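Local coordinates for protein putative acetyltransferase Ta0821 (Thermoplasma acidophilum DSM 1728, PDB 3C26) that probably transfers an acyl group to a substrate not yet identified, as a putative acetyltransferase of the GNAT family, at residues V49-E54 with Y207-E212; E166-R171 with V219-D224; R171-F176 with D185-I190; D178-C183 with E192-N197. One frame throughout, in Å; residues are numbered along the deposited sequence.

Contact 1: V49-E54 with Y207-E212; sequences VDKVIE and YFDIYE
The carboxylate of Asp-209 is the flat group to which Lys-51 reaches across: NZ of Lys-51 meets OD2 of Asp-209 on the syn side at 2.9 Å, tilted 26° from the carboxylate plane. OD1 of Asp-209 stays at 3.4 Å from the same NZ, so the salt bridge is carried mainly by one oxygen. Lys-51 and Asp-209 approach from opposite directions, and a bend at chi3 (76°) in an otherwise extended lysine chain turns the ammonium to its target. The ring of Tyr-211 leads away, and only its CB comes near, 3.9 Å from Lys-51 NZ. A water accepts from NZ of Lys-51 at 2.7 Å and donates to the backbone O of Ile-210, so the ammonium is tied to the strand twice, once directly and once through solvent. With an asparagine in place of Asp-209, the ammonium would probably lose its countercharge and be held less firmly. This is a surface salt bridge between a helix and a strand, joining helix 45-58, within the GNAT family region, to strand 204-211, far along the chain.

Contact 2: E166-R171 with V219-D224; sequences ERYAGR and VNDSDD
One direct hydrogen bond carries this contact: Tyr-168 OH donates at 2.5 Å to OD2 of Asp-221, which accepts through its anti lone pair, the one pointing away from the other carboxylate oxygen. The oxygen sits at the edge of the Tyr-168 ring, near its plane, while the carboxylate itself is turned 78° from the ring. CG of each residue lies anti to its backbone N (chi1 180° for Tyr-168), which sends the two side chains across each other at about a right angle. The tyrosine hydroxyl is also bonded to the backbone N of Trp-172.

Water-mediated bonding adds a second link. A water donates to Asp-221 OD2 at 2.6 Å and accepts from Arg-171 N, so the same buried carboxylate oxygen receives two bonds. A phenylalanine in place of Tyr-168 would probably leave Asp-221 OD2 with the water alone of these two donors, and the amide of Trp-172 without its hydroxyl partner.

The aspartate is presented by a classic beta bulge, in which Asn-220 and Asp-221 both face Phe-205 of the adjoining strand 204-211. An ST turn follows, where OG of Ser-222 accepts from Asp-224 N at 2.9 Å; Asp-224 then serves as N-cap of helix 225-232.

Packing is slight by comparison. Gly-170 N lies 3.4 Å above one face of the Tyr-168 ring, offset toward the rim, and Gly-170 CA is 3.7 Å from Asp-221 OD2. The ring of Phe-205 meets that of Tyr-168 edge-to-face.

Contact 3: R171-F176 with D185-I190; sequences RWRCFF and DDPDII
The start of helix 187-193 is fastened here to the first strand of a disulfide-linked beta hairpin, strands 174-177 and 180-183, and to the loop leading into it, with Arg-173 and Phe-175 reaching toward Asp-185 and Pro-187. The guanidinium of Arg-173 does the polar work. Its NE donates to the backbone O of Asp-185 at 3.2 Å along a fairly straight path (162°), with the oxygen in the guanidinium plane. Seen from the acceptor, however, the donor stands above the carbonyl plane, 54° out of it. NH2 of Arg-173 adds a weak bond to that oxygen, so two nitrogens of one group converge on a single carbonyl.

Pro-187 lies against the same guanidinium: CG sits 3.4 Å above one face, offset toward the rim, and CD approaches Arg-173 NH2 at 3.3 Å. The flat cation is thus bonded at its edge by Asp-185 and packed on one face by Pro-187. A bend at chi2 (63°) folds the arginine chain into this position, and weak bonds from NH1 to the backbone O of Trp-172 and of Gly-170 help fix its rotation.

Asp-186 is at the N-cap position and Pro-187 comes next, a place where a proline's lack of an N-H is generally tolerated. Its CB makes the apolar contact, touching CZ of Phe-175 at 3.8 Å. The Phe-175 ring also stacks with Phe-205, and Tyr-168 touches both Arg-173 and Pro-187. The disulfide between Cys-174 and Cys-183 closes the hairpin alongside.

Contact 4: D178-C183 with E192-N197; sequences DWKYMC and EEYSNN
Bends at chi3 in both Lys-180 (-87°) and Met-182, a selenomethionine (75°), bring their ends to the phenol of Tyr-194, whose CG is anti to its carbonyl carbon (chi1 -63°). The lysine crosses the tyrosine at about a right angle, and its NZ donates to Tyr-194 OH at 2.6 Å, arriving at the edge of the ring near its plane. The same ammonium has a long salt bridge to OD2 of Asp-178, at 3.5 Å, and another salt bridge to Glu-78.

Lys-180 and Met-182 belong to strand 180-183, the second strand of the disulfide-closed hairpin, and Tyr-194 follows directly on helix 187-193, so the tyrosine joins the segment just after that helix to the hairpin. The contact from Met-182 is Met-aromatic: SE lies 5.4 Å from the centroid of the Tyr-194 ring, in an oblique position, and the methyl CE approaches Tyr-194 CE2 at 3.9 Å. Near the other ortho position to the hydroxyl, CB of Asp-178 meets Tyr-194 CE1 at 4.0 Å. Ile-177 also touches the tyrosine, while Leu-80 packs on both Lys-180 and Met-182.

Place in the fold and chemistry vary together in these four contacts. Contact 1 is a surface link, a charged pair with water joining a helix to a strand, whereas contacts 2, 3 and 4 are partly buried and mix polar bonds with packing. Contacts 3 and 4 both use helix 187-193, each takes one strand of the same hairpin, and the disulfide Cys-174–Cys-183 runs directly between them. Contact 2 shares Arg-171 with contact 3, and Asn-220 OD1 probably bonds to Phe-176 N. Contacts 1 and 2 do not touch, although their strands 204-211 and 214-221 are neighbours; contact 1 meets contact 4 through Phe-208 and Asn-197.

Contact 1: V49-E54 with Y207-E212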
# COMPACT_ATOMS: atom_id res chain seq x y z
N VAL A 49 -7.45 -6.74 -16.86
CA VAL A 49 -6.92 -7.85 -17.66
C VAL A 49 -7.88 -9.07 -17.59
O VAL A 49 -8.08 -9.80 -18.57
CB VAL A 49 -5.46 -8.21 -17.22
CG1 VAL A 49 -4.95 -9.48 -18.01
CG2 VAL A 49 -4.44 -7.01 -17.40
N ASP A 50 -8.51 -9.28 -16.44
CA ASP A 50 -9.39 -10.43 -16.30
C ASP A 50 -10.53 -10.25 -17.32
O ASP A 50 -11.04 -11.19 -17.90
CB ASP A 50 -10.07 -10.51 -14.95
CG ASP A 50 -9.22 -11.08 -13.86
OD1 ASP A 50 -8.12 -11.63 -14.11
OD2 ASP A 50 -9.73 -11.00 -12.73
N LYS A 51 -10.90 -9.00 -17.52
CA LYS A 51 -12.06 -8.69 -18.35
C LYS A 51 -11.78 -8.85 -19.84
O LYS A 51 -12.64 -9.26 -20.58
CB LYS A 51 -12.55 -7.27 -18.02
CG LYS A 51 -13.61 -6.69 -18.95
CD LYS A 51 -13.97 -5.22 -18.55
CE LYS A 51 -12.91 -4.19 -18.97
NZ LYS A 51 -13.28 -2.83 -18.48
N VAL A 52 -10.56 -8.54 -20.26
CA VAL A 52 -10.25 -8.47 -21.72
C VAL A 52 -9.33 -9.59 -22.28
O VAL A 52 -9.15 -9.73 -23.47
CB VAL A 52 -9.60 -7.11 -22.06
CG1 VAL A 52 -10.57 -5.99 -21.88
CG2 VAL A 52 -8.36 -6.87 -21.25
N ILE A 53 -8.76 -10.39 -21.39
CA ILE A 53 -7.74 -11.37 -21.80
C ILE A 53 -8.26 -12.39 -22.81
O ILE A 53 -7.51 -12.82 -23.67
CB ILE A 53 -7.06 -12.08 -20.58
CG1 ILE A 53 -5.79 -12.85 -21.05
CG2 ILE A 53 -8.07 -12.95 -19.85
CD1 ILE A 53 -4.75 -13.23 -19.94
N GLU A 54 -9.53 -12.79 -22.67
CA GLU A 54 -10.13 -13.76 -23.60
C GLU A 54 -10.21 -13.17 -25.00
O GLU A 54 -9.83 -13.83 -26.01
CB GLU A 54 -11.50 -14.28 -23.12
CG GLU A 54 -12.01 -15.36 -24.06
CD GLU A 54 -13.26 -16.05 -23.57
OE1 GLU A 54 -13.83 -15.63 -22.55
OE2 GLU A 54 -13.67 -17.03 -24.21
N TYR A 207 -9.17 9.79 -19.60
CA TYR A 207 -9.66 8.55 -20.18
C TYR A 207 -10.43 7.79 -19.09
O TYR A 207 -9.94 7.62 -17.98
CB TYR A 207 -8.51 7.70 -20.72
CG TYR A 207 -9.02 6.39 -21.23
CD1 TYR A 207 -9.52 6.25 -22.51
CD2 TYR A 207 -9.09 5.29 -20.37
CE1 TYR A 207 -10.03 5.03 -22.94
CE2 TYR A 207 -9.61 4.10 -20.79
CZ TYR A 207 -10.08 3.96 -22.05
OH TYR A 207 -10.59 2.72 -22.38
N PHE A 208 -11.65 7.37 -19.41
CA PHE A 208 -12.46 6.61 -18.48
C PHE A 208 -12.95 5.27 -19.04
O PHE A 208 -13.11 5.09 -20.24
CB PHE A 208 -13.66 7.43 -17.92
CG PHE A 208 -14.68 7.77 -18.93
CD1 PHE A 208 -15.74 6.90 -19.20
CD2 PHE A 208 -14.64 8.98 -19.58
CE1 PHE A 208 -16.67 7.21 -20.17
CE2 PHE A 208 -15.56 9.28 -20.54
CZ PHE A 208 -16.60 8.40 -20.81
N ASP A 209 -13.14 4.33 -18.11
CA ASP A 209 -13.59 2.98 -18.41
C ASP A 209 -14.56 2.54 -17.31
O ASP A 209 -14.18 2.30 -16.18
CB ASP A 209 -12.38 2.01 -18.50
CG ASP A 209 -12.78 0.61 -18.95
OD1 ASP A 209 -13.92 0.42 -19.35
OD2 ASP A 209 -11.94 -0.32 -18.88
N ILE A 210 -15.82 2.55 -17.69
CA ILE A 210 -16.93 2.14 -16.83
C ILE A 210 -17.03 0.63 -16.96
O ILE A 210 -17.06 0.08 -18.08
CB ILE A 210 -18.24 2.72 -17.34
CG1 ILE A 210 -18.20 4.24 -17.28
CG2 ILE A 210 -19.43 2.09 -16.58
CD1 ILE A 210 -19.46 4.86 -17.83
N TYR A 211 -17.11 -0.05 -15.82
CA TYR A 211 -17.19 -1.51 -15.87
C TYR A 211 -18.22 -1.97 -14.86
O TYR A 211 -18.84 -1.14 -14.21
CB TYR A 211 -15.81 -2.16 -15.63
CG TYR A 211 -15.16 -1.81 -14.30
CD1 TYR A 211 -15.39 -2.58 -13.16
CD2 TYR A 211 -14.31 -0.73 -14.18
CE1 TYR A 211 -14.83 -2.27 -11.96
CE2 TYR A 211 -13.75 -0.39 -12.95
CZ TYR A 211 -14.00 -1.19 -11.86
OH TYR A 211 -13.45 -0.90 -10.63
N GLU A 212 -18.41 -3.28 -14.78
CA GLU A 212 -19.38 -3.85 -13.86
C GLU A 212 -18.88 -3.76 -12.45
O GLU A 212 -18.00 -4.51 -12.05
CB GLU A 212 -19.71 -5.32 -14.20
CG GLU A 212 -20.28 -5.54 -15.55
CD GLU A 212 -21.70 -5.06 -15.69
OE1 GLU A 212 -22.42 -4.99 -14.69
OE2 GLU A 212 -22.10 -4.78 -16.83
O HOH W 1 -15.90 -2.18 -18.95

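Contact 2: E166-R171 with V219-D224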
# COMPACT_ATOMS: atom_id res chain seq x y z
N GLU A 166 -13.79 18.01 -27.17
CA GLU A 166 -13.24 19.30 -27.55
C GLU A 166 -11.74 19.21 -27.83
O GLU A 166 -11.16 18.14 -27.87
CB GLU A 166 -13.49 20.32 -26.46
CG GLU A 166 -14.97 20.53 -26.17
CD GLU A 166 -15.73 21.17 -27.35
OE1 GLU A 166 -15.21 21.19 -28.50
OE2 GLU A 166 -16.85 21.68 -27.11
N ARG A 167 -11.13 20.37 -27.99
CA ARG A 167 -9.70 20.46 -28.31
C ARG A 167 -8.84 20.49 -27.05
O ARG A 167 -9.19 21.10 -26.05
CB ARG A 167 -9.39 21.69 -29.18
N TYR A 168 -7.72 19.79 -27.15
CA TYR A 168 -6.74 19.70 -26.08
C TYR A 168 -5.69 20.78 -26.27
O TYR A 168 -4.86 20.74 -27.19
CB TYR A 168 -6.03 18.37 -26.08
CG TYR A 168 -5.00 18.23 -25.00
CD1 TYR A 168 -5.32 18.50 -23.68
CD2 TYR A 168 -3.72 17.77 -25.28
CE1 TYR A 168 -4.40 18.34 -22.71
CE2 TYR A 168 -2.79 17.58 -24.28
CZ TYR A 168 -3.13 17.90 -23.00
OH TYR A 168 -2.22 17.72 -21.96
N ALA A 169 -5.76 21.73 -25.35
CA ALA A 169 -4.89 22.91 -25.35
C ALA A 169 -3.72 22.69 -24.41
O ALA A 169 -2.84 23.53 -24.27
CB ALA A 169 -5.72 24.17 -24.94
N GLY A 170 -3.74 21.55 -23.77
CA GLY A 170 -2.72 21.14 -22.82
C GLY A 170 -1.39 20.82 -23.48
O GLY A 170 -1.27 20.79 -24.72
N ARG A 171 -0.45 20.46 -22.62
CA ARG A 171 0.96 20.39 -22.95
C ARG A 171 1.57 19.03 -22.91
O ARG A 171 2.77 18.87 -23.17
CB ARG A 171 1.71 21.29 -21.95
CG ARG A 171 1.59 22.79 -22.21
CD ARG A 171 2.76 23.30 -23.02
NE ARG A 171 2.82 22.70 -24.36
CZ ARG A 171 1.92 22.92 -25.32
NH1 ARG A 171 0.88 23.69 -25.10
NH2 ARG A 171 2.05 22.35 -26.49
N VAL A 219 -6.29 10.31 -15.25
CA VAL A 219 -6.18 11.76 -15.39
C VAL A 219 -4.82 12.08 -15.93
O VAL A 219 -3.83 12.13 -15.21
CB VAL A 219 -6.43 12.45 -14.07
CG1 VAL A 219 -6.48 14.01 -14.26
CG2 VAL A 219 -7.74 11.95 -13.52
N ASN A 220 -4.82 12.32 -17.23
CA ASN A 220 -3.61 12.65 -18.00
C ASN A 220 -3.22 14.12 -17.95
O ASN A 220 -2.06 14.48 -18.16
CB ASN A 220 -3.81 12.22 -19.45
CG ASN A 220 -3.81 10.70 -19.62
OD1 ASN A 220 -2.84 10.05 -19.25
ND2 ASN A 220 -4.89 10.14 -20.16
N ASP A 221 -4.22 14.95 -17.72
CA ASP A 221 -4.06 16.40 -17.61
C ASP A 221 -5.32 17.04 -17.04
O ASP A 221 -6.45 16.56 -17.20
CB ASP A 221 -3.70 17.07 -18.95
CG ASP A 221 -3.00 18.45 -18.76
OD1 ASP A 221 -2.91 18.93 -17.58
OD2 ASP A 221 -2.50 18.99 -19.77
N SER A 222 -5.09 18.11 -16.31
CA SER A 222 -6.20 18.89 -15.74
C SER A 222 -5.68 20.21 -15.20
O SER A 222 -4.58 20.25 -14.67
CB SER A 222 -6.90 18.14 -14.60
OG SER A 222 -7.87 19.00 -14.04
N ASP A 223 -6.46 21.28 -15.33
CA ASP A 223 -6.03 22.55 -14.75
C ASP A 223 -6.37 22.55 -13.29
O ASP A 223 -5.85 23.35 -12.54
CB ASP A 223 -6.66 23.77 -15.45
N ASP A 224 -7.24 21.62 -12.88
CA ASP A 224 -7.63 21.49 -11.46
C ASP A 224 -8.07 20.07 -11.11
O ASP A 224 -9.26 19.76 -11.03
CB ASP A 224 -8.74 22.49 -11.11
CG ASP A 224 -9.17 22.42 -9.67
OD1 ASP A 224 -8.52 21.72 -8.87
OD2 ASP A 224 -10.18 23.06 -9.35
O HOH W 2 -1.00 21.17 -19.87

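Contact 3: R171-F176 with D185-I190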
# COMPACT_ATOMS: atom_id res chain seq x y z
N ARG A 171 -0.45 20.46 -22.62
CA ARG A 171 0.96 20.39 -22.95
C ARG A 171 1.57 19.03 -22.91
O ARG A 171 2.77 18.87 -23.17
CB ARG A 171 1.71 21.29 -21.95
CG ARG A 171 1.59 22.79 -22.21
CD ARG A 171 2.76 23.30 -23.02
NE ARG A 171 2.82 22.70 -24.36
CZ ARG A 171 1.92 22.92 -25.32
NH1 ARG A 171 0.88 23.69 -25.10
NH2 ARG A 171 2.05 22.35 -26.49
N TRP A 172 0.76 18.04 -22.56
CA TRP A 172 1.22 16.66 -22.58
C TRP A 172 0.93 16.05 -23.94
O TRP A 172 -0.04 16.43 -24.61
CB TRP A 172 0.52 15.84 -21.52
CG TRP A 172 0.92 16.29 -20.22
CD1 TRP A 172 0.27 17.18 -19.42
CD2 TRP A 172 2.12 15.97 -19.58
NE1 TRP A 172 0.99 17.39 -18.30
CE2 TRP A 172 2.14 16.64 -18.37
CE3 TRP A 172 3.19 15.12 -19.90
CZ2 TRP A 172 3.18 16.52 -17.47
CZ3 TRP A 172 4.20 14.99 -18.98
CH2 TRP A 172 4.21 15.71 -17.81
N ARG A 173 1.83 15.18 -24.37
CA ARG A 173 1.70 14.48 -25.65
C ARG A 173 1.75 12.99 -25.53
O ARG A 173 1.68 12.31 -26.52
CB ARG A 173 2.82 14.85 -26.59
CG ARG A 173 2.39 15.65 -27.72
CD ARG A 173 1.88 16.91 -27.25
NE ARG A 173 1.11 17.57 -28.29
CZ ARG A 173 0.31 18.58 -28.06
NH1 ARG A 173 0.15 19.04 -26.80
NH2 ARG A 173 -0.35 19.11 -29.08
N CYS A 174 2.00 12.50 -24.33
CA CYS A 174 1.92 11.04 -24.05
C CYS A 174 0.89 10.90 -22.99
O CYS A 174 0.86 11.71 -22.07
CB CYS A 174 3.22 10.41 -23.61
SG CYS A 174 4.55 10.67 -24.74
N PHE A 175 0.05 9.89 -23.17
CA PHE A 175 -1.12 9.64 -22.36
C PHE A 175 -1.40 8.18 -22.14
O PHE A 175 -1.04 7.34 -22.94
CB PHE A 175 -2.41 10.10 -23.09
CG PHE A 175 -2.28 11.37 -23.86
CD1 PHE A 175 -1.85 11.35 -25.18
CD2 PHE A 175 -2.69 12.57 -23.30
CE1 PHE A 175 -1.76 12.50 -25.89
CE2 PHE A 175 -2.60 13.75 -24.01
CZ PHE A 175 -2.13 13.71 -25.31
N PHE A 176 -2.08 7.90 -21.04
CA PHE A 176 -2.61 6.58 -20.75
C PHE A 176 -3.97 6.54 -21.36
O PHE A 176 -4.83 7.33 -21.02
CB PHE A 176 -2.71 6.28 -19.25
CG PHE A 176 -1.82 5.17 -18.79
CD1 PHE A 176 -1.80 3.96 -19.46
CD2 PHE A 176 -1.07 5.30 -17.65
CE1 PHE A 176 -1.01 2.90 -19.04
CE2 PHE A 176 -0.27 4.24 -17.22
CZ PHE A 176 -0.26 3.03 -17.93
N ASP A 185 1.91 13.56 -31.54
CA ASP A 185 2.26 15.02 -31.78
C ASP A 185 1.03 15.85 -31.87
O ASP A 185 0.96 17.02 -31.46
CB ASP A 185 2.98 15.22 -33.13
CG ASP A 185 4.41 14.66 -33.14
OD1 ASP A 185 4.87 14.16 -32.08
OD2 ASP A 185 5.06 14.72 -34.20
N ASP A 186 0.10 15.22 -32.53
CA ASP A 186 -1.22 15.74 -32.71
C ASP A 186 -2.14 14.82 -31.96
O ASP A 186 -2.48 13.77 -32.50
CB ASP A 186 -1.61 15.71 -34.17
CG ASP A 186 -3.05 16.15 -34.37
OD1 ASP A 186 -3.64 16.63 -33.37
OD2 ASP A 186 -3.59 16.00 -35.49
N PRO A 187 -2.54 15.21 -30.71
CA PRO A 187 -3.44 14.42 -29.83
C PRO A 187 -4.85 14.26 -30.42
O PRO A 187 -5.68 13.55 -29.86
CB PRO A 187 -3.49 15.22 -28.52
CG PRO A 187 -2.41 16.30 -28.61
CD PRO A 187 -2.15 16.51 -30.10
N ASP A 188 -5.08 14.92 -31.56
CA ASP A 188 -6.39 14.92 -32.27
C ASP A 188 -6.67 13.54 -32.84
O ASP A 188 -7.83 13.12 -32.94
CB ASP A 188 -6.41 15.96 -33.41
N ILE A 189 -5.59 12.84 -33.20
CA ILE A 189 -5.68 11.45 -33.71
C ILE A 189 -6.09 10.50 -32.58
O ILE A 189 -7.13 9.85 -32.63
CB ILE A 189 -4.35 10.95 -34.32
CG1 ILE A 189 -4.11 11.63 -35.67
CG2 ILE A 189 -4.39 9.41 -34.50
CD1 ILE A 189 -3.30 12.87 -35.54
N ILE A 190 -5.24 10.41 -31.57
CA ILE A 190 -5.54 9.63 -30.38
C ILE A 190 -6.98 9.94 -29.97
O ILE A 190 -7.80 9.05 -29.67
CB ILE A 190 -4.62 10.01 -29.19

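Contact 4: D178-C183 with E192-N197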
# COMPACT_ATOMS: atom_id res chain seq x y z
N ASP A 178 -6.81 3.53 -22.42
CA ASP A 178 -7.16 2.09 -22.41
C ASP A 178 -5.95 1.24 -22.06
O ASP A 178 -5.59 0.30 -22.77
CB ASP A 178 -7.72 1.66 -23.76
CG ASP A 178 -8.20 0.20 -23.78
OD1 ASP A 178 -8.64 -0.31 -22.75
OD2 ASP A 178 -8.17 -0.44 -24.84
N TRP A 179 -5.29 1.62 -20.96
CA TRP A 179 -4.15 0.89 -20.36
C TRP A 179 -2.88 0.77 -21.20
O TRP A 179 -2.02 -0.08 -20.97
CB TRP A 179 -4.56 -0.51 -19.86
CG TRP A 179 -5.55 -0.46 -18.76
CD1 TRP A 179 -6.92 -0.39 -18.90
CD2 TRP A 179 -5.29 -0.43 -17.34
NE1 TRP A 179 -7.50 -0.31 -17.68
CE2 TRP A 179 -6.54 -0.37 -16.70
CE3 TRP A 179 -4.14 -0.43 -16.56
CZ2 TRP A 179 -6.68 -0.32 -15.31
CZ3 TRP A 179 -4.28 -0.39 -15.17
CH2 TRP A 179 -5.55 -0.32 -14.58
N LYS A 180 -2.82 1.66 -22.18
CA LYS A 180 -1.70 1.79 -23.08
C LYS A 180 -1.17 3.22 -22.95
O LYS A 180 -1.91 4.18 -22.99
CB LYS A 180 -2.17 1.49 -24.52
CG LYS A 180 -2.66 0.08 -24.75
CD LYS A 180 -3.40 -0.11 -26.10
CE LYS A 180 -4.86 0.23 -25.97
NZ LYS A 180 -5.68 0.18 -27.27
N TYR A 181 0.14 3.34 -22.74
CA TYR A 181 0.80 4.65 -22.70
C TYR A 181 1.33 4.96 -24.12
O TYR A 181 2.28 4.34 -24.61
CB TYR A 181 1.92 4.69 -21.64
CG TYR A 181 2.34 6.10 -21.27
CD1 TYR A 181 1.52 6.91 -20.45
CD2 TYR A 181 3.55 6.63 -21.70
CE1 TYR A 181 1.90 8.16 -20.08
CE2 TYR A 181 3.90 7.91 -21.36
CZ TYR A 181 3.08 8.68 -20.56
OH TYR A 181 3.48 9.95 -20.23
N MSE A 182 0.72 5.95 -24.73
CA MSE A 182 0.98 6.27 -26.12
C MSE A 182 1.16 7.76 -26.34
O MSE A 182 0.60 8.58 -25.63
CB MSE A 182 -0.21 5.79 -26.98
CG MSE A 182 -1.52 6.48 -26.67
SE MSE A 182 -3.11 5.88 -27.73
CE MSE A 182 -3.47 4.20 -26.87
N CYS A 183 1.92 8.09 -27.36
CA CYS A 183 2.18 9.47 -27.70
C CYS A 183 1.68 9.78 -29.10
O CYS A 183 1.56 8.92 -29.97
CB CYS A 183 3.66 9.81 -27.58
SG CYS A 183 4.46 9.15 -26.07
N GLU A 192 -9.77 11.20 -31.64
CA GLU A 192 -10.90 10.74 -32.47
C GLU A 192 -11.03 9.22 -32.44
O GLU A 192 -12.00 8.65 -32.93
CB GLU A 192 -10.75 11.25 -33.91
N GLU A 193 -10.06 8.57 -31.82
CA GLU A 193 -10.01 7.10 -31.79
C GLU A 193 -10.67 6.46 -30.55
O GLU A 193 -11.22 5.36 -30.60
CB GLU A 193 -8.55 6.69 -31.86
CG GLU A 193 -8.28 5.29 -32.22
CD GLU A 193 -6.80 5.09 -32.24
OE1 GLU A 193 -6.11 5.99 -31.68
OE2 GLU A 193 -6.31 4.09 -32.81
N TYR A 194 -10.59 7.15 -29.43
CA TYR A 194 -11.21 6.64 -28.17
C TYR A 194 -12.18 7.67 -27.63
O TYR A 194 -12.33 7.87 -26.43
CB TYR A 194 -10.16 6.38 -27.13
CG TYR A 194 -9.17 5.31 -27.48
CD1 TYR A 194 -9.42 3.99 -27.17
CD2 TYR A 194 -7.97 5.65 -28.07
CE1 TYR A 194 -8.49 3.02 -27.47
CE2 TYR A 194 -7.06 4.71 -28.39
CZ TYR A 194 -7.31 3.39 -28.09
OH TYR A 194 -6.35 2.46 -28.40
N SER A 195 -12.85 8.28 -28.59
CA SER A 195 -13.72 9.44 -28.37
C SER A 195 -14.85 9.24 -27.35
O SER A 195 -15.18 10.16 -26.59
CB SER A 195 -14.29 9.93 -29.71
OG SER A 195 -15.11 8.91 -30.28
N ASN A 196 -15.41 8.04 -27.32
CA ASN A 196 -16.52 7.71 -26.41
C ASN A 196 -16.06 7.41 -24.99
O ASN A 196 -16.87 7.18 -24.08
CB ASN A 196 -17.35 6.53 -26.92
CG ASN A 196 -18.36 6.94 -27.98
OD1 ASN A 196 -18.79 8.10 -28.05
ND2 ASN A 196 -18.74 5.99 -28.82
N ASN A 197 -14.74 7.43 -24.81
CA ASN A 197 -14.13 7.21 -23.51
C ASN A 197 -13.21 8.34 -23.10
O ASN A 197 -12.39 8.15 -22.25
CB ASN A 197 -13.32 5.90 -23.48
CG ASN A 197 -14.19 4.67 -23.54
OD1 ASN A 197 -14.63 4.29 -24.61
ND2 ASN A 197 -14.40 4.03 -22.41